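PDB 6E57: surface glycan binding protein B from Bacteroides ovatus, which probably captures mixed-linkage beta-glucan at the cell surface so that the gut bacterium can use it. Local coordinates for residues A[151-156]-A[183-188]; A[159-164]-A[200-205]; A[330-335]-A[404-409]. All blocks are in the same frame, centred on the assembly; numbering follows the deposited sequence.

Interaction 1 (A[151-156]-A[183-188]); sequences ARLYGS and NYLEYT. With NA (sodium ion), chain N; PO4 (phosphate ion), chain M; PO4 (phosphate ion), chain L.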
ATOM      1  N   ALA A 151      -2.273   5.502  16.883  1.00 45.31           N
ATOM      2  CA  ALA A 151      -2.467   4.843  15.590  1.00 44.18           C
ATOM      3  C   ALA A 151      -3.928   5.014  15.149  1.00 43.65           C
ATOM      4  O   ALA A 151      -4.760   5.462  15.934  1.00 45.00           O
ATOM      5  CB  ALA A 151      -2.085   3.387  15.695  1.00 43.82           C
ATOM      6  N   ARG A 152      -4.219   4.654  13.893  1.00 42.27           N
ATOM      7  CA  ARG A 152      -5.545   4.823  13.298  1.00 43.40           C
ATOM      8  C   ARG A 152      -6.052   3.494  12.733  1.00 41.87           C
ATOM      9  O   ARG A 152      -5.290   2.728  12.152  1.00 42.22           O
ATOM     10  CB  ARG A 152      -5.516   5.822  12.138  1.00 44.24           C
ATOM     11  CG  ARG A 152      -4.833   7.142  12.453  1.00 45.30           C
ATOM     12  CD  ARG A 152      -4.784   8.022  11.227  1.00 44.48           C
ATOM     13  NE  ARG A 152      -4.552   9.405  11.600  1.00 46.44           N
ATOM     14  CZ  ARG A 152      -4.864  10.445  10.840  1.00 49.14           C
ATOM     15  NH1 ARG A 152      -5.341  10.251   9.622  1.00 48.82           N
ATOM     16  NH2 ARG A 152      -4.711  11.673  11.305  1.00 54.11           N
ATOM     17  N   LEU A 153      -7.358   3.264  12.899  1.00 42.98           N
ATOM     18  CA  LEU A 153      -8.115   2.274  12.146  1.00 42.65           C
ATOM     19  C   LEU A 153      -9.122   3.012  11.255  1.00 43.28           C
ATOM     20  O   LEU A 153      -9.815   3.920  11.723  1.00 42.78           O
ATOM     21  CB  LEU A 153      -8.839   1.332  13.114  1.00 44.42           C
ATOM     22  CG  LEU A 153      -7.951   0.547  14.081  1.00 44.75           C
ATOM     23  CD1 LEU A 153      -8.798  -0.211  15.092  1.00 46.92           C
ATOM     24  CD2 LEU A 153      -7.041  -0.412  13.336  1.00 43.84           C
ATOM     25  N   TYR A 154      -9.167   2.630   9.974  1.00 41.03           N
ATOM     26  CA  TYR A 154     -10.204   3.035   9.034  1.00 40.08           C
ATOM     27  C   TYR A 154     -11.122   1.838   8.771  1.00 41.41           C
ATOM     28  O   TYR A 154     -10.658   0.702   8.721  1.00 41.37           O
ATOM     29  CB  TYR A 154      -9.600   3.517   7.713  1.00 40.02           C
ATOM     30  CG  TYR A 154      -8.821   4.803   7.800  1.00 40.39           C
ATOM     31  CD1 TYR A 154      -9.463   6.031   7.803  1.00 39.60           C
ATOM     32  CD2 TYR A 154      -7.437   4.797   7.863  1.00 40.52           C
ATOM     33  CE1 TYR A 154      -8.753   7.218   7.873  1.00 39.19           C
ATOM     34  CE2 TYR A 154      -6.711   5.975   7.938  1.00 39.48           C
ATOM     35  CZ  TYR A 154      -7.372   7.189   7.940  1.00 38.76           C
ATOM     36  OH  TYR A 154      -6.664   8.350   8.019  1.00 39.00           O
ATOM     37  N   GLY A 155     -12.419   2.110   8.593  1.00 40.25           N
ATOM     38  CA  GLY A 155     -13.385   1.075   8.271  1.00 41.18           C
ATOM     39  C   GLY A 155     -14.809   1.591   8.322  1.00 41.81           C
ATOM     40  O   GLY A 155     -15.105   2.652   7.771  1.00 41.55           O
ATOM     41  N   SER A 156     -15.681   0.819   8.984  1.00 43.75           N
ATOM     42  CA  SER A 156     -17.112   1.099   9.092  1.00 44.52           C
ATOM     43  C   SER A 156     -17.608   0.768  10.504  1.00 44.24           C
ATOM     44  O   SER A 156     -17.105  -0.155  11.149  1.00 43.25           O
ATOM     45  CB  SER A 156     -17.893   0.329   8.058  1.00 45.24           C
ATOM     46  OG  SER A 156     -17.385   0.571   6.755  1.00 45.84           O
ATOM     47  N   ASN A 183     -13.227   9.292   8.277  1.00 45.37           N
ATOM     48  CA  ASN A 183     -13.173   9.216   9.727  1.00 43.91           C
ATOM     49  C   ASN A 183     -12.365   7.976  10.124  1.00 43.75           C
ATOM     50  O   ASN A 183     -12.258   7.019   9.351  1.00 43.95           O
ATOM     51  CB  ASN A 183     -14.567   9.147  10.356  1.00 44.55           C
ATOM     52  CG  ASN A 183     -15.442  10.337  10.027  1.00 44.91           C
ATOM     53  OD1 ASN A 183     -14.969  11.347   9.508  1.00 45.18           O
ATOM     54  ND2 ASN A 183     -16.726  10.218  10.320  1.00 43.67           N
ATOM     55  N   TYR A 184     -11.815   8.001  11.339  1.00 41.23           N
ATOM     56  CA  TYR A 184     -10.958   6.933  11.807  1.00 42.03           C
ATOM     57  C   TYR A 184     -11.103   6.769  13.321  1.00 41.96           C
ATOM     58  O   TYR A 184     -11.562   7.677  14.010  1.00 43.15           O
ATOM     59  CB  TYR A 184      -9.505   7.206  11.412  1.00 42.35           C
ATOM     60  CG  TYR A 184      -8.957   8.542  11.847  1.00 41.57           C
ATOM     61  CD1 TYR A 184      -8.318   8.686  13.069  1.00 42.95           C
ATOM     62  CD2 TYR A 184      -9.044   9.655  11.029  1.00 40.84           C
ATOM     63  CE1 TYR A 184      -7.794   9.904  13.473  1.00 43.71           C
ATOM     64  CE2 TYR A 184      -8.528  10.881  11.419  1.00 41.73           C
ATOM     65  CZ  TYR A 184      -7.900  11.007  12.646  1.00 42.73           C
ATOM     66  OH  TYR A 184      -7.391  12.211  13.047  1.00 43.46           O
ATOM     67  N   LEU A 185     -10.710   5.588  13.809  1.00 42.82           N
ATOM     68  CA  LEU A 185     -10.659   5.292  15.227  1.00 43.52           C
ATOM     69  C   LEU A 185      -9.210   5.452  15.697  1.00 43.95           C
ATOM     70  O   LEU A 185      -8.334   4.681  15.308  1.00 42.55           O
ATOM     71  CB  LEU A 185     -11.184   3.873  15.465  1.00 43.28           C
ATOM     72  CG  LEU A 185     -11.507   3.519  16.915  1.00 44.39           C
ATOM     73  CD1 LEU A 185     -12.668   4.351  17.442  1.00 43.71           C
ATOM     74  CD2 LEU A 185     -11.820   2.036  17.045  1.00 45.27           C
ATOM     75  N   GLU A 186      -8.975   6.495  16.500  1.00 45.78           N
ATOM     76  CA  GLU A 186      -7.676   6.786  17.082  1.00 47.44           C
ATOM     77  C   GLU A 186      -7.529   5.956  18.362  1.00 49.59           C
ATOM     78  O   GLU A 186      -8.476   5.845  19.138  1.00 52.70           O
ATOM     79  CB  GLU A 186      -7.557   8.286  17.360  1.00 50.20           C
ATOM     80  CG  GLU A 186      -6.130   8.799  17.415  1.00 54.57           C
ATOM     81  CD  GLU A 186      -6.012  10.314  17.362  1.00 60.54           C
ATOM     82  OE1 GLU A 186      -6.593  10.986  18.244  1.00 64.67           O
ATOM     83  OE2 GLU A 186      -5.355  10.823  16.428  1.00 68.63           O
ATOM     84  N   TYR A 187      -6.344   5.370  18.562  1.00 46.58           N
ATOM     85  CA  TYR A 187      -6.060   4.561  19.742  1.00 47.55           C
ATOM     86  C   TYR A 187      -4.556   4.597  20.031  1.00 48.99           C
ATOM     87  O   TYR A 187      -3.756   4.763  19.119  1.00 51.35           O
ATOM     88  CB  TYR A 187      -6.588   3.136  19.552  1.00 48.05           C
ATOM     89  CG  TYR A 187      -5.862   2.300  18.525  1.00 46.25           C
ATOM     90  CD1 TYR A 187      -5.938   2.596  17.173  1.00 45.95           C
ATOM     91  CD2 TYR A 187      -5.123   1.190  18.900  1.00 46.59           C
ATOM     92  CE1 TYR A 187      -5.284   1.826  16.225  1.00 44.42           C
ATOM     93  CE2 TYR A 187      -4.467   0.407  17.965  1.00 45.66           C
ATOM     94  CZ  TYR A 187      -4.548   0.725  16.621  1.00 44.44           C
ATOM     95  OH  TYR A 187      -3.900  -0.039  15.693  1.00 44.41           O
ATOM     96  N   THR A 188      -4.200   4.451  21.314  1.00 50.66           N
ATOM     97  CA  THR A 188      -2.814   4.468  21.777  1.00 51.83           C
ATOM     98  C   THR A 188      -2.321   3.028  21.968  1.00 52.37           C
ATOM     99  O   THR A 188      -2.979   2.226  22.630  1.00 54.02           O
ATOM    100  CB  THR A 188      -2.669   5.255  23.087  1.00 52.50           C
ATOM    101  OG1 THR A 188      -3.341   6.507  22.951  1.00 52.68           O
ATOM    102  CG2 THR A 188      -1.225   5.499  23.466  1.00 52.91           C
TER
HETATM  103 NA    NA N 512     -15.963   4.508   6.299  1.00 59.01          NA
HETATM  104  P   PO4 M 511     -16.725   8.888   6.413  1.00 91.34           P
HETATM  105  O1  PO4 M 511     -18.194   8.552   6.257  1.00 82.75           O
HETATM  106  O2  PO4 M 511     -16.093   9.085   5.052  1.00 82.85           O
HETATM  107  O3  PO4 M 511     -16.007   7.765   7.134  1.00 86.94           O
HETATM  108  O4  PO4 M 511     -16.602  10.163   7.215  1.00 76.90           O
HETATM  109  P   PO4 L 510      -6.618  13.874   8.674  1.00105.31           P
HETATM  110  O1  PO4 L 510      -7.325  13.005   7.658  1.00101.09           O
HETATM  111  O2  PO4 L 510      -7.544  14.133   9.840  1.00107.18           O
HETATM  112  O3  PO4 L 510      -6.243  15.198   8.036  1.00100.19           O
HETATM  113  O4  PO4 L 510      -5.380  13.151   9.167  1.00 93.25           O
HETATM  114  O   HOH W   1     -13.703   4.724   9.123  1.00 50.97           O
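L153 and L185 form a hydrogen-bonded antiparallel pair: L153 N donates to L185 O (3.0 Å) and L185 N to L153 O (2.8 Å). A151 and Y187 repeat this, with R152 and E186 as the non-hydrogen-bonded pair between them. The register joins strand 150-154 to strand 184-188 in a three-stranded sheet, one layer of a beta sandwich consistent with an immunoglobulin-like domain.

The packed face carries A151, L153, L185 and Y187. Y187 has its CG wedged between the backbone N and the carbonyl carbon (chi1 69°), which brings the ring back across the neighbouring strand. There CE1 lies 3.6 Å from A151 CB and 3.7 Å from L153 CG. I164 of strand 163-166 closes over L153, L185 and Y187, placing this face inside the sandwich.

The outer side is polar, and R152 is exposed there. Its guanidinium lies flat on the Y184 ring, with centres 3.9 Å apart and planes 15° from parallel. In the guanidinium plane, NH1 donates to Y154 OH (2.8 Å), while NH1 and NH2 both donate to O4 of a phosphate, probably from the crystallisation liquor, the latter at 2.7 Å. Y184 CB sits over the Y154 ring at 3.6 Å from CE1, and the two rings meet as an offset edge-to-face pair. A water links G155 N to N183 O, and G155 O binds sodium.

With its face stacked and its edge hydrogen-bonded, the guanidinium is fixed in rotation; the phosphate would offset part of its positive charge, and the ring face would stabilise the cation.

Interaction 2 (A[159-164]-A[200-205]); sequences QNVTAI and IVLQDA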
ATOM      1  N   GLN A 159     -17.549   3.712  15.357  1.00 48.25           N
ATOM      2  CA  GLN A 159     -18.052   4.517  16.480  1.00 51.93           C
ATOM      3  C   GLN A 159     -18.618   3.612  17.585  1.00 52.82           C
ATOM      4  O   GLN A 159     -18.787   4.063  18.713  1.00 58.46           O
ATOM      5  CB  GLN A 159     -19.119   5.519  16.032  1.00 54.37           C
ATOM      6  CG  GLN A 159     -20.377   4.889  15.450  1.00 56.22           C
ATOM      7  CD  GLN A 159     -20.470   5.093  13.958  1.00 57.51           C
ATOM      8  OE1 GLN A 159     -19.687   4.539  13.185  1.00 57.69           O
ATOM      9  NE2 GLN A 159     -21.430   5.906  13.544  1.00 57.99           N
ATOM     10  N   ASN A 160     -18.912   2.349  17.252  1.00 53.52           N
ATOM     11  CA  ASN A 160     -19.464   1.368  18.189  1.00 52.25           C
ATOM     12  C   ASN A 160     -18.391   0.850  19.159  1.00 51.78           C
ATOM     13  O   ASN A 160     -18.732   0.379  20.243  1.00 55.14           O
ATOM     14  CB  ASN A 160     -20.090   0.182  17.453  1.00 52.32           C
ATOM     15  CG  ASN A 160     -21.310   0.556  16.639  1.00 52.79           C
ATOM     16  OD1 ASN A 160     -21.739   1.707  16.637  1.00 53.51           O
ATOM     17  ND2 ASN A 160     -21.882  -0.420  15.950  1.00 53.31           N
ATOM     18  N   VAL A 161     -17.114   0.929  18.766  1.00 48.55           N
ATOM     19  CA  VAL A 161     -16.016   0.244  19.458  1.00 48.80           C
ATOM     20  C   VAL A 161     -15.679   0.982  20.763  1.00 48.35           C
ATOM     21  O   VAL A 161     -15.336   2.156  20.739  1.00 49.16           O
ATOM     22  CB  VAL A 161     -14.772   0.138  18.554  1.00 47.91           C
ATOM     23  CG1 VAL A 161     -13.649  -0.629  19.238  1.00 48.32           C
ATOM     24  CG2 VAL A 161     -15.101  -0.486  17.204  1.00 47.47           C
ATOM     25  N   THR A 162     -15.751   0.265  21.892  1.00 49.39           N
ATOM     26  CA  THR A 162     -15.388   0.803  23.212  1.00 50.85           C
ATOM     27  C   THR A 162     -14.008   0.297  23.659  1.00 49.57           C
ATOM     28  O   THR A 162     -13.408   0.877  24.565  1.00 49.49           O
ATOM     29  CB  THR A 162     -16.452   0.464  24.263  1.00 53.45           C
ATOM     30  OG1 THR A 162     -16.668  -0.947  24.247  1.00 55.54           O
ATOM     31  CG2 THR A 162     -17.760   1.185  24.028  1.00 55.29           C
ATOM     32  N   ALA A 163     -13.511  -0.781  23.038  1.00 47.10           N
ATOM     33  CA  ALA A 163     -12.181  -1.307  23.343  1.00 46.70           C
ATOM     34  C   ALA A 163     -11.604  -2.059  22.137  1.00 45.74           C
ATOM     35  O   ALA A 163     -12.338  -2.641  21.340  1.00 44.54           O
ATOM     36  CB  ALA A 163     -12.244  -2.196  24.560  1.00 46.45           C
ATOM     37  N   ILE A 164     -10.272  -2.021  22.024  1.00 46.63           N
ATOM     38  CA  ILE A 164      -9.517  -2.821  21.077  1.00 47.75           C
ATOM     39  C   ILE A 164      -8.597  -3.747  21.876  1.00 49.31           C
ATOM     40  O   ILE A 164      -7.942  -3.301  22.816  1.00 50.67           O
ATOM     41  CB  ILE A 164      -8.710  -1.936  20.106  1.00 48.24           C
ATOM     42  CG1 ILE A 164      -9.604  -0.960  19.338  1.00 47.91           C
ATOM     43  CG2 ILE A 164      -7.886  -2.803  19.165  1.00 49.43           C
ATOM     44  CD1 ILE A 164      -8.848   0.148  18.647  1.00 47.39           C
ATOM     45  N   ILE A 200      -5.850  -8.036  15.835  1.00 43.16           N
ATOM     46  CA  ILE A 200      -6.620  -7.180  16.738  1.00 45.22           C
ATOM     47  C   ILE A 200      -8.104  -7.551  16.648  1.00 45.90           C
ATOM     48  O   ILE A 200      -8.562  -8.113  15.653  1.00 47.75           O
ATOM     49  CB  ILE A 200      -6.396  -5.680  16.453  1.00 45.67           C
ATOM     50  CG1 ILE A 200      -6.720  -5.300  15.006  1.00 45.33           C
ATOM     51  CG2 ILE A 200      -4.984  -5.264  16.839  1.00 46.84           C
ATOM     52  CD1 ILE A 200      -7.095  -3.850  14.831  1.00 44.76           C
ATOM     53  N   VAL A 201      -8.834  -7.211  17.715  1.00 45.55           N
ATOM     54  CA  VAL A 201     -10.250  -7.497  17.861  1.00 46.44           C
ATOM     55  C   VAL A 201     -10.935  -6.235  18.404  1.00 46.72           C
ATOM     56  O   VAL A 201     -10.427  -5.608  19.333  1.00 47.44           O
ATOM     57  CB  VAL A 201     -10.463  -8.714  18.785  1.00 48.10           C
ATOM     58  CG1 VAL A 201     -11.923  -8.893  19.177  1.00 49.21           C
ATOM     59  CG2 VAL A 201      -9.915  -9.989  18.164  1.00 47.93           C
ATOM     60  N   LEU A 202     -12.077  -5.877  17.802  1.00 45.33           N
ATOM     61  CA  LEU A 202     -12.891  -4.735  18.216  1.00 45.49           C
ATOM     62  C   LEU A 202     -13.998  -5.232  19.149  1.00 46.78           C
ATOM     63  O   LEU A 202     -14.674  -6.200  18.825  1.00 46.91           O
ATOM     64  CB  LEU A 202     -13.500  -4.072  16.977  1.00 45.12           C
ATOM     65  CG  LEU A 202     -12.528  -3.762  15.841  1.00 44.74           C
ATOM     66  CD1 LEU A 202     -13.268  -3.159  14.657  1.00 43.73           C
ATOM     67  CD2 LEU A 202     -11.417  -2.836  16.311  1.00 44.71           C
ATOM     68  N   GLN A 203     -14.185  -4.547  20.284  1.00 48.86           N
ATOM     69  CA  GLN A 203     -15.153  -4.960  21.310  1.00 51.68           C
ATOM     70  C   GLN A 203     -16.245  -3.892  21.471  1.00 54.11           C
ATOM     71  O   GLN A 203     -15.958  -2.700  21.499  1.00 53.65           O
ATOM     72  CB  GLN A 203     -14.433  -5.227  22.635  1.00 53.25           C
ATOM     73  CG  GLN A 203     -15.369  -5.603  23.778  1.00 52.79           C
ATOM     74  CD  GLN A 203     -14.669  -6.372  24.873  1.00 51.98           C
ATOM     75  OE1 GLN A 203     -14.124  -7.451  24.649  1.00 53.68           O
ATOM     76  NE2 GLN A 203     -14.685  -5.818  26.074  1.00 47.68           N
ATOM     77  N   ASP A 204     -17.496  -4.361  21.589  1.00 58.09           N
ATOM     78  CA  ASP A 204     -18.690  -3.534  21.825  1.00 60.58           C
ATOM     79  C   ASP A 204     -18.791  -3.157  23.307  1.00 60.58           C
ATOM     80  O   ASP A 204     -18.044  -3.666  24.144  1.00 59.26           O
ATOM     81  CB  ASP A 204     -19.973  -4.281  21.441  1.00 62.61           C
ATOM     82  CG  ASP A 204     -20.500  -3.981  20.050  1.00 63.40           C
ATOM     83  OD1 ASP A 204     -20.084  -2.958  19.468  1.00 66.99           O
ATOM     84  OD2 ASP A 204     -21.335  -4.772  19.567  1.00 69.25           O
ATOM     85  N   ALA A 205     -19.754  -2.277  23.609  1.00 59.30           N
ATOM     86  CA  ALA A 205     -20.164  -1.964  24.978  1.00 59.35           C
ATOM     87  C   ALA A 205     -20.969  -3.133  25.565  1.00 61.32           C
ATOM     88  O   ALA A 205     -20.988  -3.326  26.782  1.00 63.43           O
ATOM     89  CB  ALA A 205     -20.968  -0.690  24.988  1.00 58.50           C
TER
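Two residues, T162 and A163, stand opposite the single Q203: a classic beta bulge, at the end of an antiparallel strand pair in the five-stranded layer of the sandwich. The evidence lies in Q203 O. It accepts T162 N at 3.0 Å and is also approached by A163 N at 3.5 Å, a weak bond. In return Q203 N donates to A163 O (2.9 Å). One step further on, I164 and L202 form a non-hydrogen-bonded pair, in which I164 CA comes within 3.4 Å of V201 O.

L202 shows how the inward face is filled. Its CB meets V161 CG2 at 3.9 Å. From there CG points away from the carbonyl carbon, beside the backbone N (chi1 -50°), and the chain forks over two different neighbours. CD1 keeps to V161, 4.1 Å from the same CG2, whereas CD2 reaches I164 CG1 at 4.0 Å. The two side chains of that last pair run next to each other in the same direction. L153 of strand 150-154 packs against both L202 and I164, so this face looks across to the other layer of the sandwich.

The other face carries A163 and Q203. In Q203, CG anti to the backbone N (chi1 177°) and an extended chain carry the amide out to Q209 of strand 209-217, whose NE2 bonds OE1. D204 lies at the end of the pair beside N160: it directs OD2 to the Y210 hydroxyl, while its OD1 stays near the N160 backbone and CB. At the exposed end, where the strand pairing gives way to a turn, the T162 methyl CG2 rests 3.8 Å from A205 CB.

Interaction 3 (A[330-335]-A[404-409]); sequences NKTFGL and GFLCVG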
ATOM      1  N   ASN A 330      -4.287  35.044 -24.473  1.00 33.72           N
ATOM      2  CA  ASN A 330      -4.747  34.347 -23.276  1.00 33.61           C
ATOM      3  C   ASN A 330      -5.958  33.451 -23.583  1.00 33.05           C
ATOM      4  O   ASN A 330      -6.660  33.044 -22.660  1.00 33.25           O
ATOM      5  CB  ASN A 330      -5.082  35.338 -22.158  1.00 34.44           C
ATOM      6  CG  ASN A 330      -3.866  36.079 -21.647  1.00 33.99           C
ATOM      7  OD1 ASN A 330      -3.728  37.279 -21.871  1.00 34.85           O
ATOM      8  ND2 ASN A 330      -2.976  35.371 -20.971  1.00 34.27           N
ATOM      9  N   LYS A 331      -6.205  33.135 -24.860  1.00 32.77           N
ATOM     10  CA  LYS A 331      -7.237  32.158 -25.190  1.00 32.42           C
ATOM     11  C   LYS A 331      -6.712  30.757 -24.859  1.00 33.23           C
ATOM     12  O   LYS A 331      -7.472  29.887 -24.419  1.00 32.15           O
ATOM     13  CB  LYS A 331      -7.670  32.210 -26.656  1.00 32.67           C
ATOM     14  CG  LYS A 331      -8.841  31.288 -26.967  1.00 34.02           C
ATOM     15  CD  LYS A 331      -9.328  31.324 -28.390  1.00 36.17           C
ATOM     16  CE  LYS A 331     -10.511  30.407 -28.611  1.00 38.68           C
ATOM     17  NZ  LYS A 331     -11.089  30.573 -29.966  1.00 42.47           N
ATOM     18  N   THR A 332      -5.412  30.562 -25.105  1.00 32.31           N
ATOM     19  CA  THR A 332      -4.696  29.338 -24.789  1.00 31.93           C
ATOM     20  C   THR A 332      -3.342  29.693 -24.168  1.00 30.73           C
ATOM     21  O   THR A 332      -2.968  30.863 -24.096  1.00 31.02           O
ATOM     22  CB  THR A 332      -4.469  28.495 -26.049  1.00 31.54           C
ATOM     23  OG1 THR A 332      -3.550  29.202 -26.885  1.00 32.42           O
ATOM     24  CG2 THR A 332      -5.746  28.207 -26.808  1.00 31.92           C
ATOM     25  N   PHE A 333      -2.618  28.660 -23.733  1.00 30.76           N
ATOM     26  CA  PHE A 333      -1.208  28.769 -23.412  1.00 32.53           C
ATOM     27  C   PHE A 333      -0.404  28.117 -24.542  1.00 32.73           C
ATOM     28  O   PHE A 333      -0.348  26.897 -24.627  1.00 32.08           O
ATOM     29  CB  PHE A 333      -0.909  28.119 -22.058  1.00 32.12           C
ATOM     30  CG  PHE A 333       0.559  27.974 -21.745  1.00 31.47           C
ATOM     31  CD1 PHE A 333       1.266  29.015 -21.165  1.00 32.38           C
ATOM     32  CD2 PHE A 333       1.240  26.806 -22.047  1.00 30.86           C
ATOM     33  CE1 PHE A 333       2.617  28.889 -20.887  1.00 32.80           C
ATOM     34  CE2 PHE A 333       2.591  26.681 -21.769  1.00 32.63           C
ATOM     35  CZ  PHE A 333       3.277  27.722 -21.186  1.00 32.73           C
ATOM     36  N   GLY A 334       0.165  28.948 -25.428  1.00 36.57           N
ATOM     37  CA  GLY A 334       1.224  28.540 -26.360  1.00 36.12           C
ATOM     38  C   GLY A 334       2.570  28.605 -25.663  1.00 37.61           C
ATOM     39  O   GLY A 334       2.789  27.913 -24.676  1.00 50.96           O
ATOM     40  N   LEU A 335       3.477  29.426 -26.187  1.00 35.04           N
ATOM     41  CA  LEU A 335       4.618  29.986 -25.429  1.00 36.19           C
ATOM     42  C   LEU A 335       5.740  28.966 -25.176  1.00 34.59           C
ATOM     43  O   LEU A 335       6.831  29.369 -24.787  1.00 37.89           O
ATOM     44  CB  LEU A 335       4.123  30.609 -24.117  1.00 34.07           C
ATOM     45  CG  LEU A 335       3.184  31.809 -24.272  1.00 33.30           C
ATOM     46  CD1 LEU A 335       2.932  32.483 -22.931  1.00 34.25           C
ATOM     47  CD2 LEU A 335       3.730  32.821 -25.266  1.00 31.61           C
ATOM     48  N   GLY A 404       2.285  21.657 -32.320  1.00 31.22           N
ATOM     49  CA  GLY A 404       2.871  21.908 -31.003  1.00 31.36           C
ATOM     50  C   GLY A 404       1.922  21.618 -29.849  1.00 30.94           C
ATOM     51  O   GLY A 404       0.945  20.888 -29.986  1.00 30.96           O
ATOM     52  N   PHE A 405       2.241  22.213 -28.697  1.00 29.58           N
ATOM     53  CA  PHE A 405       1.602  21.943 -27.421  1.00 29.19           C
ATOM     54  C   PHE A 405       0.734  23.140 -27.023  1.00 29.24           C
ATOM     55  O   PHE A 405       1.137  24.286 -27.216  1.00 29.54           O
ATOM     56  CB  PHE A 405       2.682  21.658 -26.375  1.00 29.18           C
ATOM     57  CG  PHE A 405       2.197  21.543 -24.955  1.00 28.68           C
ATOM     58  CD1 PHE A 405       1.639  20.363 -24.488  1.00 28.86           C
ATOM     59  CD2 PHE A 405       2.327  22.608 -24.077  1.00 28.99           C
ATOM     60  CE1 PHE A 405       1.208  20.256 -23.174  1.00 28.95           C
ATOM     61  CE2 PHE A 405       1.888  22.503 -22.765  1.00 29.47           C
ATOM     62  CZ  PHE A 405       1.330  21.327 -22.316  1.00 29.66           C
ATOM     63  N   LEU A 406      -0.450  22.856 -26.468  1.00 27.91           N
ATOM     64  CA  LEU A 406      -1.323  23.872 -25.880  1.00 27.32           C
ATOM     65  C   LEU A 406      -1.802  23.400 -24.502  1.00 27.87           C
ATOM     66  O   LEU A 406      -2.029  22.214 -24.286  1.00 26.79           O
ATOM     67  CB  LEU A 406      -2.532  24.115 -26.791  1.00 25.95           C
ATOM     68  CG  LEU A 406      -2.273  24.818 -28.123  1.00 24.91           C
ATOM     69  CD1 LEU A 406      -3.580  25.011 -28.868  1.00 25.11           C
ATOM     70  CD2 LEU A 406      -1.590  26.157 -27.931  1.00 24.38           C
ATOM     71  N   CYS A 407      -1.952  24.357 -23.580  1.00 30.09           N
ATOM     72  CA  CYS A 407      -2.844  24.216 -22.438  1.00 31.31           C
ATOM     73  C   CYS A 407      -4.107  25.040 -22.717  1.00 30.45           C
ATOM     74  O   CYS A 407      -4.043  26.235 -23.007  1.00 31.14           O
ATOM     75  CB  CYS A 407      -2.182  24.649 -21.138  1.00 33.89           C
ATOM     76  SG  CYS A 407      -0.935  23.475 -20.551  1.00 39.08           S
ATOM     77  N   VAL A 408      -5.249  24.361 -22.629  1.00 30.44           N
ATOM     78  CA  VAL A 408      -6.535  24.854 -23.056  1.00 29.97           C
ATOM     79  C   VAL A 408      -7.476  24.795 -21.845  1.00 28.50           C
ATOM     80  O   VAL A 408      -7.198  24.071 -20.892  1.00 26.18           O
ATOM     81  CB  VAL A 408      -7.006  24.001 -24.250  1.00 30.27           C
ATOM     82  CG1 VAL A 408      -8.512  23.810 -24.302  1.00 32.57           C
ATOM     83  CG2 VAL A 408      -6.483  24.557 -25.564  1.00 29.94           C
ATOM     84  N   GLY A 409      -8.561  25.577 -21.875  1.00 28.53           N
ATOM     85  CA  GLY A 409      -9.570  25.557 -20.811  1.00 29.92           C
ATOM     86  C   GLY A 409     -10.041  26.950 -20.427  1.00 31.38           C
ATOM     87  O   GLY A 409     -10.041  27.865 -21.261  1.00 30.78           O
TER
HETATM   88  O   HOH W   2      -8.574  27.587 -23.896  1.00 30.23           O
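F333 and C407 form a single antiparallel bridge, by which an irregular loop is laid along strand 405-409, an outer strand of a three-stranded antiparallel sheet beside the glycan site. Along the strand, F405 comes first: its ring edge meets that of F333, CE2 to CE2 at 4.4 Å, while F341 stacks on F405 from helix 338-343. L406 follows with its CA 3.4 Å from F333 O, a CA-H...O contact. Its CG stands anti to the carbonyl carbon (chi1 -70°), and the branch CD2 ends 3.8 Å from T332 OG1, the two side chains slanting across one another.

C407 carries the bridge itself. F333 N donates to C407 O at 2.9 Å, and C407 N to F333 O at 3.2 Å. Its CB packs on F333 CB, and SG approaches the F333 ring obliquely, 55° off the normal, as a sulfur-aromatic contact. V408 then turns CG2 to the T332 methyl CG2, 3.9 Å away; W372 of the glycan pocket touches both residues.

K331, just before T332 in the loop, is itself a pocket residue: its NZ makes a salt bridge with D326 and a hydrogen bond to a glucose O2. At G409 direct pairing is replaced by a water, which accepts from G409 N at 2.9 Å and donates to K331 O at 2.6 Å.

Interactions 1 and 2 belong to one beta sandwich: each pairs strands within one layer, and their apolar faces meet, as where L153 CD2 packs on I200 CD1 at 3.7 Å. Along the chain their segments alternate, so the two layers are interleaved in sequence. Both have a buried apolar side; outside it, interaction 1 has ions and stacked aromatics, whereas interaction 2 sets the polar Q203 next to buried A163 and adds a bulge. Interaction 3 stands apart, its centre about 45 Å from that of interaction 1 and about 55 Å from that of interaction 2. There a loop meets a strand through one bridge, and the loop contributes K331 to the glycan pocket.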